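Local coordinates for ferrichrome ABC transporter substrate-binding protein (Staphylococcus pseudintermedius, PDB 5FLY) that binds the siderophore ferrichrome and probably delivers it, at the outer side of the cell membrane, to an ABC transporter for iron uptake, at residues Lys139-Asp144 with Tyr183-Leu188; Ala135-Gln140 with Val267-Leu272; Asp67-Gly70 with Glu75-Ala78; Asp83-Tyr88 with Asp95-Ile100. One frame throughout, in Å; residues are numbered along the deposited sequence.

Interaction 1 (Lys139-Asp144 with Tyr183-Leu188); sequences KQTAQD and YQAFGL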
loop_
_atom_site.group_PDB
_atom_site.type_symbol
_atom_site.label_atom_id
_atom_site.label_comp_id
_atom_site.label_asym_id
_atom_site.label_seq_id
_atom_site.Cartn_x
_atom_site.Cartn_y
_atom_site.Cartn_z
ATOM N N LYS A 139 -17.547 6.232 4.690
ATOM C CA LYS A 139 -18.311 7.426 5.043
ATOM C C LYS A 139 -17.394 8.656 5.151
ATOM O O LYS A 139 -17.726 9.735 4.661
ATOM C CB LYS A 139 -19.064 7.180 6.349
ATOM C CG LYS A 139 -19.965 8.318 6.787
ATOM C CD LYS A 139 -20.710 7.989 8.086
ATOM C CE LYS A 139 -21.774 6.918 7.885
ATOM N NZ LYS A 139 -22.819 7.320 6.884
ATOM N N GLN A 140 -16.225 8.484 5.764
ATOM C CA GLN A 140 -15.279 9.586 5.913
ATOM C C GLN A 140 -14.749 10.035 4.553
ATOM O O GLN A 140 -14.731 11.243 4.246
ATOM C CB GLN A 140 -14.120 9.165 6.822
ATOM C CG GLN A 140 -12.996 10.188 6.911
ATOM C CD GLN A 140 -13.435 11.448 7.604
ATOM O OE1 GLN A 140 -13.894 11.404 8.746
ATOM N NE2 GLN A 140 -13.324 12.580 6.918
ATOM N N THR A 141 -14.305 9.081 3.737
ATOM C CA THR A 141 -13.651 9.431 2.480
ATOM C C THR A 141 -14.651 9.914 1.432
ATOM O O THR A 141 -14.298 10.687 0.535
ATOM C CB THR A 141 -12.814 8.249 1.908
ATOM O OG1 THR A 141 -13.607 7.062 1.768
ATOM C CG2 THR A 141 -11.616 7.952 2.808
ATOM N N ALA A 142 -15.905 9.502 1.563
ATOM C CA ALA A 142 -16.965 10.045 0.714
ATOM C C ALA A 142 -17.087 11.544 0.941
ATOM O O ALA A 142 -17.191 12.313 -0.012
ATOM C CB ALA A 142 -18.289 9.352 0.988
ATOM N N GLN A 143 -17.042 11.969 2.203
ATOM C CA GLN A 143 -17.107 13.398 2.506
ATOM C C GLN A 143 -15.840 14.102 2.041
ATOM O O GLN A 143 -15.906 15.174 1.437
ATOM C CB GLN A 143 -17.341 13.635 3.996
ATOM C CG GLN A 143 -17.565 15.093 4.366
ATOM C CD GLN A 143 -18.749 15.726 3.645
ATOM O OE1 GLN A 143 -19.867 15.210 3.676
ATOM N NE2 GLN A 143 -18.499 16.850 2.984
ATOM N N ASP A 144 -14.686 13.496 2.302
ATOM C CA ASP A 144 -13.430 14.051 1.817
ATOM C C ASP A 144 -13.455 14.307 0.308
ATOM O O ASP A 144 -12.976 15.346 -0.157
ATOM C CB ASP A 144 -12.263 13.117 2.128
ATOM C CG ASP A 144 -12.066 12.873 3.611
ATOM O OD1 ASP A 144 -12.530 13.682 4.447
ATOM O OD2 ASP A 144 -11.422 11.850 3.942
ATOM N N TYR A 183 -7.333 7.524 -5.930
ATOM C CA TYR A 183 -8.134 7.044 -7.057
ATOM C C TYR A 183 -9.399 6.292 -6.652
ATOM O O TYR A 183 -10.398 6.321 -7.386
ATOM C CB TYR A 183 -7.293 6.141 -7.954
ATOM C CG TYR A 183 -6.087 6.832 -8.534
ATOM C CD1 TYR A 183 -6.233 7.919 -9.389
ATOM C CD2 TYR A 183 -4.805 6.408 -8.220
ATOM C CE1 TYR A 183 -5.115 8.559 -9.944
ATOM C CE2 TYR A 183 -3.688 7.046 -8.751
ATOM C CZ TYR A 183 -3.856 8.114 -9.609
ATOM O OH TYR A 183 -2.742 8.734 -10.142
ATOM N N GLN A 184 -9.359 5.587 -5.524
ATOM C CA GLN A 184 -10.514 4.803 -5.097
ATOM C C GLN A 184 -11.328 5.540 -4.038
ATOM O O GLN A 184 -12.519 5.800 -4.247
ATOM C CB GLN A 184 -10.082 3.429 -4.577
ATOM C CG GLN A 184 -9.315 2.617 -5.617
ATOM C CD GLN A 184 -8.950 1.231 -5.138
ATOM O OE1 GLN A 184 -9.818 0.453 -4.714
ATOM N NE2 GLN A 184 -7.650 0.918 -5.163
ATOM N N ALA A 185 -10.710 5.865 -2.908
ATOM C CA ALA A 185 -11.441 6.498 -1.801
ATOM C C ALA A 185 -11.931 7.911 -2.166
ATOM O O ALA A 185 -13.084 8.252 -1.878
ATOM C CB ALA A 185 -10.579 6.549 -0.547
ATOM N N PHE A 186 -11.065 8.731 -2.769
ATOM C CA PHE A 186 -11.439 10.104 -3.138
ATOM C C PHE A 186 -12.027 10.179 -4.554
ATOM O O PHE A 186 -12.624 11.196 -4.926
ATOM C CB PHE A 186 -10.246 11.075 -3.081
ATOM C CG PHE A 186 -9.695 11.352 -1.698
ATOM C CD1 PHE A 186 -10.374 10.996 -0.547
ATOM C CD2 PHE A 186 -8.459 11.995 -1.571
ATOM C CE1 PHE A 186 -9.819 11.275 0.715
ATOM C CE2 PHE A 186 -7.917 12.280 -0.317
ATOM C CZ PHE A 186 -8.595 11.913 0.819
ATOM N N GLY A 187 -11.822 9.138 -5.362
ATOM C CA GLY A 187 -12.440 9.066 -6.681
ATOM C C GLY A 187 -11.917 10.060 -7.698
ATOM O O GLY A 187 -12.632 10.461 -8.625
ATOM N N LEU A 188 -10.665 10.467 -7.534
ATOM C CA LEU A 188 -10.020 11.355 -8.495
ATOM C C LEU A 188 -9.615 10.575 -9.748
ATOM O O LEU A 188 -9.382 9.372 -9.695
ATOM C CB LEU A 188 -8.802 12.027 -7.865
ATOM C CG LEU A 188 -9.149 12.913 -6.670
ATOM C CD1 LEU A 188 -7.907 13.296 -5.916
ATOM C CD2 LEU A 188 -9.879 14.176 -7.148
HETATM O O HOH W 1 -15.218 6.483 -0.397
#

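Interaction 2 (Ala135-Gln140 with Val267-Leu272); sequences ADWEKQ and VIRKDL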
loop_
_atom_site.group_PDB
_atom_site.type_symbol
_atom_site.label_atom_id
_atom_site.label_comp_id
_atom_site.label_asym_id
_atom_site.label_seq_id
_atom_site.Cartn_x
_atom_site.Cartn_y
_atom_site.Cartn_z
ATOM N N ALA A 135 -16.968 0.549 6.865
ATOM C CA ALA A 135 -18.092 1.476 6.797
ATOM C C ALA A 135 -17.672 2.872 7.232
ATOM O O ALA A 135 -18.061 3.852 6.605
ATOM C CB ALA A 135 -19.231 0.987 7.651
ATOM N N ASP A 136 -16.864 2.955 8.284
ATOM C CA ASP A 136 -16.376 4.244 8.766
ATOM C C ASP A 136 -15.473 4.902 7.729
ATOM O O ASP A 136 -15.567 6.109 7.468
ATOM C CB ASP A 136 -15.604 4.093 10.078
ATOM C CG ASP A 136 -16.477 3.650 11.243
ATOM O OD1 ASP A 136 -17.711 3.814 11.177
ATOM O OD2 ASP A 136 -15.917 3.139 12.237
ATOM N N TRP A 137 -14.592 4.101 7.142
ATOM C CA TRP A 137 -13.670 4.591 6.116
ATOM C C TRP A 137 -14.419 5.132 4.892
ATOM O O TRP A 137 -14.088 6.189 4.345
ATOM C CB TRP A 137 -12.712 3.458 5.713
ATOM C CG TRP A 137 -11.876 3.750 4.513
ATOM C CD1 TRP A 137 -12.071 3.307 3.233
ATOM C CD2 TRP A 137 -10.690 4.540 4.489
ATOM N NE1 TRP A 137 -11.075 3.786 2.417
ATOM C CE2 TRP A 137 -10.222 4.554 3.162
ATOM C CE3 TRP A 137 -9.990 5.253 5.458
ATOM C CZ2 TRP A 137 -9.068 5.244 2.788
ATOM C CZ3 TRP A 137 -8.845 5.942 5.085
ATOM C CH2 TRP A 137 -8.401 5.931 3.767
ATOM N N GLU A 138 -15.454 4.419 4.464
ATOM C CA GLU A 138 -16.186 4.816 3.268
ATOM C C GLU A 138 -16.965 6.102 3.502
ATOM O O GLU A 138 -17.020 6.972 2.632
ATOM C CB GLU A 138 -17.108 3.679 2.822
ATOM C CG GLU A 138 -16.322 2.542 2.203
ATOM C CD GLU A 138 -17.170 1.362 1.814
ATOM O OE1 GLU A 138 -18.220 1.127 2.457
ATOM O OE2 GLU A 138 -16.768 0.663 0.858
ATOM N N LYS A 139 -17.547 6.232 4.690
ATOM C CA LYS A 139 -18.311 7.426 5.043
ATOM C C LYS A 139 -17.394 8.656 5.151
ATOM O O LYS A 139 -17.726 9.735 4.661
ATOM C CB LYS A 139 -19.064 7.180 6.349
ATOM C CG LYS A 139 -19.965 8.318 6.787
ATOM C CD LYS A 139 -20.710 7.989 8.086
ATOM C CE LYS A 139 -21.774 6.918 7.885
ATOM N NZ LYS A 139 -22.819 7.320 6.884
ATOM N N GLN A 140 -16.225 8.484 5.764
ATOM C CA GLN A 140 -15.279 9.586 5.913
ATOM C C GLN A 140 -14.749 10.035 4.553
ATOM O O GLN A 140 -14.731 11.243 4.246
ATOM C CB GLN A 140 -14.120 9.165 6.822
ATOM C CG GLN A 140 -12.996 10.188 6.911
ATOM C CD GLN A 140 -13.435 11.448 7.604
ATOM O OE1 GLN A 140 -13.894 11.404 8.746
ATOM N NE2 GLN A 140 -13.324 12.580 6.918
ATOM N N VAL A 267 -3.273 7.980 8.046
ATOM C CA VAL A 267 -2.279 9.032 7.962
ATOM C C VAL A 267 -2.277 9.700 6.586
ATOM O O VAL A 267 -2.266 10.942 6.482
ATOM C CB VAL A 267 -0.877 8.468 8.279
ATOM C CG1 VAL A 267 0.209 9.510 8.044
ATOM C CG2 VAL A 267 -0.843 7.998 9.725
ATOM N N ILE A 268 -2.286 8.896 5.530
ATOM C CA ILE A 268 -2.166 9.461 4.187
ATOM C C ILE A 268 -3.477 10.137 3.759
ATOM O O ILE A 268 -3.453 11.094 2.996
ATOM C CB ILE A 268 -1.751 8.405 3.129
ATOM C CG1 ILE A 268 -2.760 7.268 3.024
ATOM C CG2 ILE A 268 -0.366 7.862 3.438
ATOM C CD1 ILE A 268 -2.573 6.402 1.775
ATOM N N ARG A 269 -4.611 9.655 4.261
ATOM C CA ARG A 269 -5.891 10.284 3.971
ATOM C C ARG A 269 -5.828 11.704 4.493
ATOM O O ARG A 269 -6.160 12.658 3.794
ATOM C CB ARG A 269 -7.057 9.541 4.623
ATOM C CG ARG A 269 -8.419 10.145 4.334
ATOM C CD ARG A 269 -9.492 9.701 5.340
ATOM N NE ARG A 269 -9.146 10.067 6.713
ATOM C CZ ARG A 269 -9.295 11.283 7.234
ATOM N NH1 ARG A 269 -9.802 12.267 6.516
ATOM N NH2 ARG A 269 -8.921 11.514 8.485
ATOM N N LYS A 270 -5.374 11.830 5.731
ATOM C CA LYS A 270 -5.338 13.129 6.394
ATOM C C LYS A 270 -4.385 14.078 5.693
ATOM O O LYS A 270 -4.719 15.249 5.433
ATOM C CB LYS A 270 -4.932 12.957 7.859
ATOM C CG LYS A 270 -5.235 14.142 8.744
ATOM C CD LYS A 270 -4.799 13.887 10.181
ATOM C CE LYS A 270 -5.602 12.780 10.853
ATOM N NZ LYS A 270 -5.159 12.568 12.265
ATOM N N ASP A 271 -3.198 13.571 5.378
ATOM C CA ASP A 271 -2.150 14.395 4.783
ATOM C C ASP A 271 -2.552 14.825 3.377
ATOM O O ASP A 271 -2.385 15.980 3.011
ATOM C CB ASP A 271 -0.826 13.644 4.743
ATOM C CG ASP A 271 0.323 14.509 4.243
ATOM O OD1 ASP A 271 0.544 15.593 4.828
ATOM O OD2 ASP A 271 0.994 14.125 3.262
ATOM N N LEU A 272 -3.082 13.893 2.590
ATOM C CA LEU A 272 -3.459 14.198 1.218
ATOM C C LEU A 272 -4.594 15.197 1.182
ATOM O O LEU A 272 -4.586 16.120 0.381
ATOM C CB LEU A 272 -3.862 12.938 0.455
ATOM C CG LEU A 272 -2.707 12.038 0.051
ATOM C CD1 LEU A 272 -3.271 10.745 -0.506
ATOM C CD2 LEU A 272 -1.809 12.746 -0.960
#

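Interaction 3 (Asp67-Gly70 with Glu75-Ala78); sequences DKVG and EKVA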
loop_
_atom_site.group_PDB
_atom_site.type_symbol
_atom_site.label_atom_id
_atom_site.label_comp_id
_atom_site.label_asym_id
_atom_site.label_seq_id
_atom_site.Cartn_x
_atom_site.Cartn_y
_atom_site.Cartn_z
ATOM N N ASP A 67 9.437 -9.070 17.469
ATOM C CA ASP A 67 10.677 -9.500 16.836
ATOM C C ASP A 67 10.694 -9.207 15.345
ATOM O O ASP A 67 9.713 -9.475 14.635
ATOM C CB ASP A 67 10.901 -10.994 17.040
ATOM C CG ASP A 67 11.687 -11.298 18.302
ATOM O OD1 ASP A 67 11.653 -10.469 19.244
ATOM O OD2 ASP A 67 12.342 -12.361 18.344
ATOM N N LYS A 68 11.819 -8.684 14.876
ATOM C CA LYS A 68 11.987 -8.340 13.473
ATOM C C LYS A 68 12.715 -9.457 12.755
ATOM O O LYS A 68 13.629 -10.076 13.319
ATOM C CB LYS A 68 12.763 -7.030 13.306
ATOM C CG LYS A 68 12.145 -5.834 14.018
ATOM C CD LYS A 68 10.687 -5.652 13.651
ATOM C CE LYS A 68 10.126 -4.366 14.209
ATOM N NZ LYS A 68 10.408 -4.146 15.649
ATOM N N VAL A 69 12.312 -9.707 11.514
ATOM C CA VAL A 69 12.875 -10.800 10.720
ATOM C C VAL A 69 13.476 -10.295 9.408
ATOM O O VAL A 69 12.862 -9.508 8.693
ATOM C CB VAL A 69 11.799 -11.864 10.411
ATOM C CG1 VAL A 69 12.417 -13.071 9.721
ATOM C CG2 VAL A 69 11.093 -12.293 11.683
ATOM N N GLY A 70 14.678 -10.764 9.089
ATOM C CA GLY A 70 15.288 -10.510 7.787
ATOM C C GLY A 70 14.574 -11.224 6.647
ATOM O O GLY A 70 14.092 -12.329 6.822
ATOM N N GLU A 75 15.619 -19.366 9.146
ATOM C CA GLU A 75 15.924 -19.951 10.443
ATOM C C GLU A 75 15.354 -19.085 11.569
ATOM O O GLU A 75 14.929 -19.623 12.594
ATOM C CB GLU A 75 17.433 -20.176 10.592
ATOM C CG GLU A 75 17.894 -21.287 9.677
ATOM C CD GLU A 75 19.274 -21.801 9.992
ATOM O OE1 GLU A 75 19.560 -22.065 11.173
ATOM O OE2 GLU A 75 20.074 -21.957 9.045
ATOM N N LYS A 76 15.298 -17.764 11.374
ATOM C CA LYS A 76 14.626 -16.902 12.343
ATOM C C LYS A 76 13.143 -17.232 12.396
ATOM O O LYS A 76 12.584 -17.362 13.489
ATOM C CB LYS A 76 14.821 -15.413 12.032
ATOM C CG LYS A 76 14.119 -14.454 13.016
ATOM C CD LYS A 76 14.597 -14.573 14.455
ATOM C CE LYS A 76 13.800 -13.602 15.348
ATOM N NZ LYS A 76 14.293 -13.595 16.762
ATOM N N VAL A 77 12.510 -17.395 11.231
ATOM C CA VAL A 77 11.087 -17.722 11.206
ATOM C C VAL A 77 10.872 -19.018 12.001
ATOM O O VAL A 77 10.029 -19.086 12.904
ATOM C CB VAL A 77 10.541 -17.856 9.748
ATOM C CG1 VAL A 77 9.084 -18.287 9.751
ATOM C CG2 VAL A 77 10.692 -16.546 8.997
ATOM N N ALA A 78 11.682 -20.032 11.719
ATOM C CA ALA A 78 11.537 -21.312 12.388
ATOM C C ALA A 78 11.707 -21.154 13.904
ATOM O O ALA A 78 10.956 -21.745 14.679
ATOM C CB ALA A 78 12.537 -22.315 11.823
#

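Interaction 4 (Asp83-Tyr88 with Asp95-Ile100); sequences DLIITY and DKLKKI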
loop_
_atom_site.group_PDB
_atom_site.type_symbol
_atom_site.label_atom_id
_atom_site.label_comp_id
_atom_site.label_asym_id
_atom_site.label_seq_id
_atom_site.Cartn_x
_atom_site.Cartn_y
_atom_site.Cartn_z
ATOM N N ASP A 83 2.534 -20.679 14.054
ATOM C CA ASP A 83 1.486 -21.584 13.582
ATOM C C ASP A 83 0.896 -21.087 12.259
ATOM O O ASP A 83 0.056 -21.759 11.662
ATOM C CB ASP A 83 0.396 -21.798 14.651
ATOM C CG ASP A 83 -0.366 -20.537 15.037
ATOM O OD1 ASP A 83 -0.059 -19.421 14.576
ATOM O OD2 ASP A 83 -1.309 -20.695 15.857
ATOM N N LEU A 84 1.390 -19.948 11.776
ATOM C CA LEU A 84 0.951 -19.378 10.510
ATOM C C LEU A 84 2.011 -18.403 10.031
ATOM O O LEU A 84 2.487 -17.577 10.815
ATOM C CB LEU A 84 -0.409 -18.666 10.665
ATOM C CG LEU A 84 -0.950 -17.954 9.422
ATOM C CD1 LEU A 84 -1.258 -18.935 8.311
ATOM C CD2 LEU A 84 -2.207 -17.141 9.763
ATOM N N ILE A 85 2.355 -18.490 8.740
ATOM C CA ILE A 85 3.309 -17.587 8.104
ATOM C C ILE A 85 2.629 -16.871 6.945
ATOM O O ILE A 85 1.918 -17.507 6.187
ATOM C CB ILE A 85 4.537 -18.354 7.582
ATOM C CG1 ILE A 85 5.256 -19.058 8.742
ATOM C CG2 ILE A 85 5.476 -17.422 6.830
ATOM C CD1 ILE A 85 6.225 -20.136 8.295
ATOM N N ILE A 86 2.814 -15.550 6.859
ATOM C CA ILE A 86 2.257 -14.723 5.795
ATOM C C ILE A 86 3.396 -14.143 4.982
ATOM O O ILE A 86 4.296 -13.533 5.531
ATOM C CB ILE A 86 1.400 -13.539 6.338
ATOM C CG1 ILE A 86 0.381 -14.013 7.372
ATOM C CG2 ILE A 86 0.730 -12.771 5.179
ATOM C CD1 ILE A 86 -0.625 -14.983 6.850
ATOM N N THR A 87 3.367 -14.346 3.668
ATOM C CA THR A 87 4.394 -13.777 2.801
ATOM C C THR A 87 3.796 -13.465 1.435
ATOM O O THR A 87 2.569 -13.453 1.277
ATOM C CB THR A 87 5.621 -14.728 2.660
ATOM O OG1 THR A 87 6.714 -14.010 2.065
ATOM C CG2 THR A 87 5.273 -15.998 1.869
ATOM N N TYR A 88 4.659 -13.174 0.465
ATOM C CA TYR A 88 4.232 -12.932 -0.921
ATOM C C TYR A 88 4.548 -14.142 -1.766
ATOM O O TYR A 88 5.474 -14.893 -1.469
ATOM C CB TYR A 88 4.938 -11.735 -1.563
ATOM C CG TYR A 88 4.829 -10.395 -0.885
ATOM C CD1 TYR A 88 3.661 -9.645 -0.931
ATOM C CD2 TYR A 88 5.937 -9.846 -0.265
ATOM C CE1 TYR A 88 3.604 -8.403 -0.331
ATOM C CE2 TYR A 88 5.887 -8.622 0.340
ATOM C CZ TYR A 88 4.727 -7.902 0.298
ATOM O OH TYR A 88 4.730 -6.678 0.916
ATOM N N ASP A 95 8.666 -22.702 -0.343
ATOM C CA ASP A 95 8.620 -24.143 -0.102
ATOM C C ASP A 95 9.230 -24.461 1.271
ATOM O O ASP A 95 8.740 -25.341 1.963
ATOM C CB ASP A 95 9.341 -24.935 -1.212
ATOM C CG ASP A 95 8.924 -26.432 -1.246
ATOM O OD1 ASP A 95 7.815 -26.746 -1.720
ATOM O OD2 ASP A 95 9.695 -27.313 -0.811
ATOM N N LYS A 96 10.270 -23.721 1.662
ATOM C CA LYS A 96 10.912 -23.918 2.965
ATOM C C LYS A 96 9.950 -23.504 4.086
ATOM O O LYS A 96 9.805 -24.200 5.092
ATOM C CB LYS A 96 12.219 -23.122 3.063
ATOM C CG LYS A 96 13.389 -23.682 2.222
ATOM C CD LYS A 96 14.605 -22.748 2.242
ATOM C CE LYS A 96 15.260 -22.674 3.631
ATOM N NZ LYS A 96 16.347 -21.628 3.725
ATOM N N LEU A 97 9.279 -22.378 3.892
ATOM C CA LEU A 97 8.338 -21.862 4.890
ATOM C C LEU A 97 7.177 -22.831 5.147
ATOM O O LEU A 97 6.790 -23.065 6.298
ATOM C CB LEU A 97 7.809 -20.497 4.449
ATOM C CG LEU A 97 8.846 -19.373 4.346
ATOM C CD1 LEU A 97 8.279 -18.164 3.660
ATOM C CD2 LEU A 97 9.340 -18.978 5.720
ATOM N N LYS A 98 6.641 -23.423 4.084
ATOM C CA LYS A 98 5.566 -24.400 4.206
ATOM C C LYS A 98 5.950 -25.587 5.104
ATOM O O LYS A 98 5.087 -26.199 5.716
ATOM C CB LYS A 98 5.152 -24.899 2.813
ATOM C CG LYS A 98 4.318 -23.904 2.035
ATOM C CD LYS A 98 4.358 -24.186 0.544
ATOM C CE LYS A 98 3.342 -25.219 0.138
ATOM N NZ LYS A 98 3.561 -25.629 -1.286
ATOM N N LYS A 99 7.241 -25.893 5.195
ATOM C CA LYS A 99 7.696 -26.979 6.066
ATOM C C LYS A 99 7.631 -26.568 7.539
ATOM O O LYS A 99 7.538 -27.420 8.421
ATOM C CB LYS A 99 9.127 -27.412 5.717
ATOM C CG LYS A 99 9.316 -27.968 4.308
ATOM C CD LYS A 99 10.787 -28.319 4.063
ATOM C CE LYS A 99 11.069 -28.725 2.621
ATOM N NZ LYS A 99 10.369 -29.974 2.220
ATOM N N ILE A 100 7.687 -25.263 7.793
ATOM C CA ILE A 100 7.691 -24.727 9.158
ATOM C C ILE A 100 6.279 -24.593 9.707
ATOM O O ILE A 100 6.016 -24.948 10.852
ATOM C CB ILE A 100 8.405 -23.357 9.207
ATOM C CG1 ILE A 100 9.852 -23.503 8.730
ATOM C CG2 ILE A 100 8.387 -22.781 10.623
ATOM C CD1 ILE A 100 10.534 -22.193 8.432
#

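Interaction 1 (Lys139-Asp144 with Tyr183-Leu188)
Asp-144 OD1 is gripped by two groups, Gln-140 NE2 and the ammonium of Lys-273, while the CB of the same residue presses on the ring of Phe-186. The long helix 127-152, which joins the two lobes in class III solute-binding proteins, here packs against Ala-185 and Phe-186, where helix 179-185 passes into a loop. Gln-140 reaches one turn along its helix; NE2 lies 2.8 Å from OD1 of Asp-144, on the syn side but tilted 28° out of the carboxylate plane. The other oxygen, OD2, forms a salt bridge with Arg-269, and two cationic partners would be expected to favour a charged carboxylate. Phe-186 comes in beside it, CE1 only 3.4 Å from Asp-144 CB, with ring and carboxylate planes nearly perpendicular at 86°. Next to the ring the chains draw together because the facing side chains are small: CB of Thr-141 and CB of Ala-185 are 3.7 Å apart. With chi1 at 55°, Thr-141 turns OG1 back to the carbonyl of Trp-137 and leaves CG2 against the alanine methyl. A single water completes the join, donating to Thr-141 OG1 at 2.8 Å and to Ala-185 O at 3.1 Å.

Interaction 2 (Ala135-Gln140 with Val267-Leu272)
The indole of Trp-137 and the aliphatic part of Arg-269 form the tight half of this contact, in which the lobe-joining helix 127-152 is packed against the C-terminal helix 262-278 by long side chains from both. Trp-137 CZ3 sits 3.8 Å from Arg-269 CD, and its CH2 lies 3.9 Å from Arg-269 CB. The two side chains run past one another in opposite senses, so the buried six-membered ring lies alongside the arginine methylenes; CZ3 ends up at the edge of the guanidinium, whose plane stands 76° from that of the indole. A bend about CG-CD (chi3 59°) turns the guanidinium off the line of the chain, and the partly exposed Gln-140, the looser half, crosses at about a right angle to lay CG over one face, 3.6 Å above the plane and off toward its rim. Gln-140 NE2 and Arg-269 NH1, both donors, come within 3.6 Å without bonding; each has its partner in Asp-144, on a different carboxylate oxygen. Backbones stay well separated, with 9.6 Å between CA of Gln-140 and CA of Arg-269. Helix 113-124 packs against the indole through Leu-114 and binds its NE1 through Tyr-113 OH, while helix 179-185 contributes Ala-185 to Trp-137 and Val-181 to Ile-268 and Leu-272.

Interaction 3 (Asp67-Gly70 with Glu75-Ala78)
Lys-76 stretches from its helix across the side chain of Val-69 to meet Asp-67, and the three side chains are set at distinct angles to one another. The lysine and the aspartate cross at about a right angle: NZ of Lys-76 approaches OD2 of Asp-67 at 2.8 Å, a hydrogen-bonded salt bridge made on the anti side of the carboxylate and 34° out of its plane. The route there follows from the torsions. CG stands anti to the backbone N (chi1 179°), a bend at chi2 (61°) then turns the chain along the strand, and the remaining methylenes run out straight. Under this bend lies Val-69, slanted against the lysine, with both its branches shared evenly: Lys-76 CG is 4.0 Å from CG1 and 4.0 Å from CG2 of Val-69. CG1 does a second job, meeting Val-77 CG2 at 3.9 Å, with the two valines crossing nearly perpendicularly. That side of the contact is buried, and Met-31 touches both valines, whereas Asp-67 and Lys-76, which make the ion pair, are both partly exposed. Asp-67 and Val-69 also bond through their backbones to Val-49 in the adjacent strand. Edge strand 68-69 followed directly by helix 74-79 packed against it is the beta-alpha step typical of a Rossmann-like parallel sheet of order 3-2-1-4-5, here the one in the first lobe.

Interaction 4 (Asp83-Tyr88 with Asp95-Ile100)
Ile-85 drives its CD1 methyl into the helix opposite, reaching 3.6 Å from the backbone O of Leu-97 and 4.0 Å from CB of Ile-100. Its conformation makes this reach possible: CG1 is anti to the carbonyl carbon (chi1 -60°) and the chain continues extended through chi2 (164°), so the longer branch projects from strand 84-88 straight at helix 95-100. Ile-100 receives it nearly at a right angle, turning CB and the short branch CG2 to the methyl, with CG2 of Ile-100 at 4.1 Å from Ile-85 CD1. Two residues along the strand, on the same face, Thr-87 divides its labour. OG1 takes the place opposite the backbone N and bonds Asp-91, while CG2 is left in the position between N and the carbonyl carbon, from which it meets Leu-97 CD1 at 4.1 Å. The leucine and threonine side chains slant across each other. Strand and helix run close to antiparallel, their axes 159° apart in direction and 8.7 Å at closest, as expected for the first two elements of the beta-alpha-beta crossover that ends in strand 103-106. Leu-97 O, though overlaid by a methyl, is bonded by Ile-100 N at 2.8 Å. The joint therefore rests on shape and burial of hydrocarbon: Leu-97 O is served within the helix and Thr-87 OG1 by Asp-91, while the backbone of Ile-85 is paired within the sheet, to Ile-104, and to Pro-102 beside it.

Interactions 1 and 2 lie on the same side of the chain's centre, 7 Å apart between centres, and share helix 127-152; they are tied by the salt bridge of Asp-144 OD2 to Arg-269 NH1 at 3.1 Å and by Thr-141 CG2 packing on Arg-269 CD. Interactions 3 and 4 form a second pair in the other lobe, centres 12 Å apart, joined by Val-77 CG1 against Ile-85 CD1 at 3.7 Å. About 33 Å separates the centres of interactions 2 and 4. The bound polyether lies in the cleft between the lobes, probably where the siderophore binds: the side chain of Trp-137 is about 13 Å from it and that of Thr-87 about 11 Å. Tyr-88 bonds the pocket residue Thr-34 through its hydroxyl.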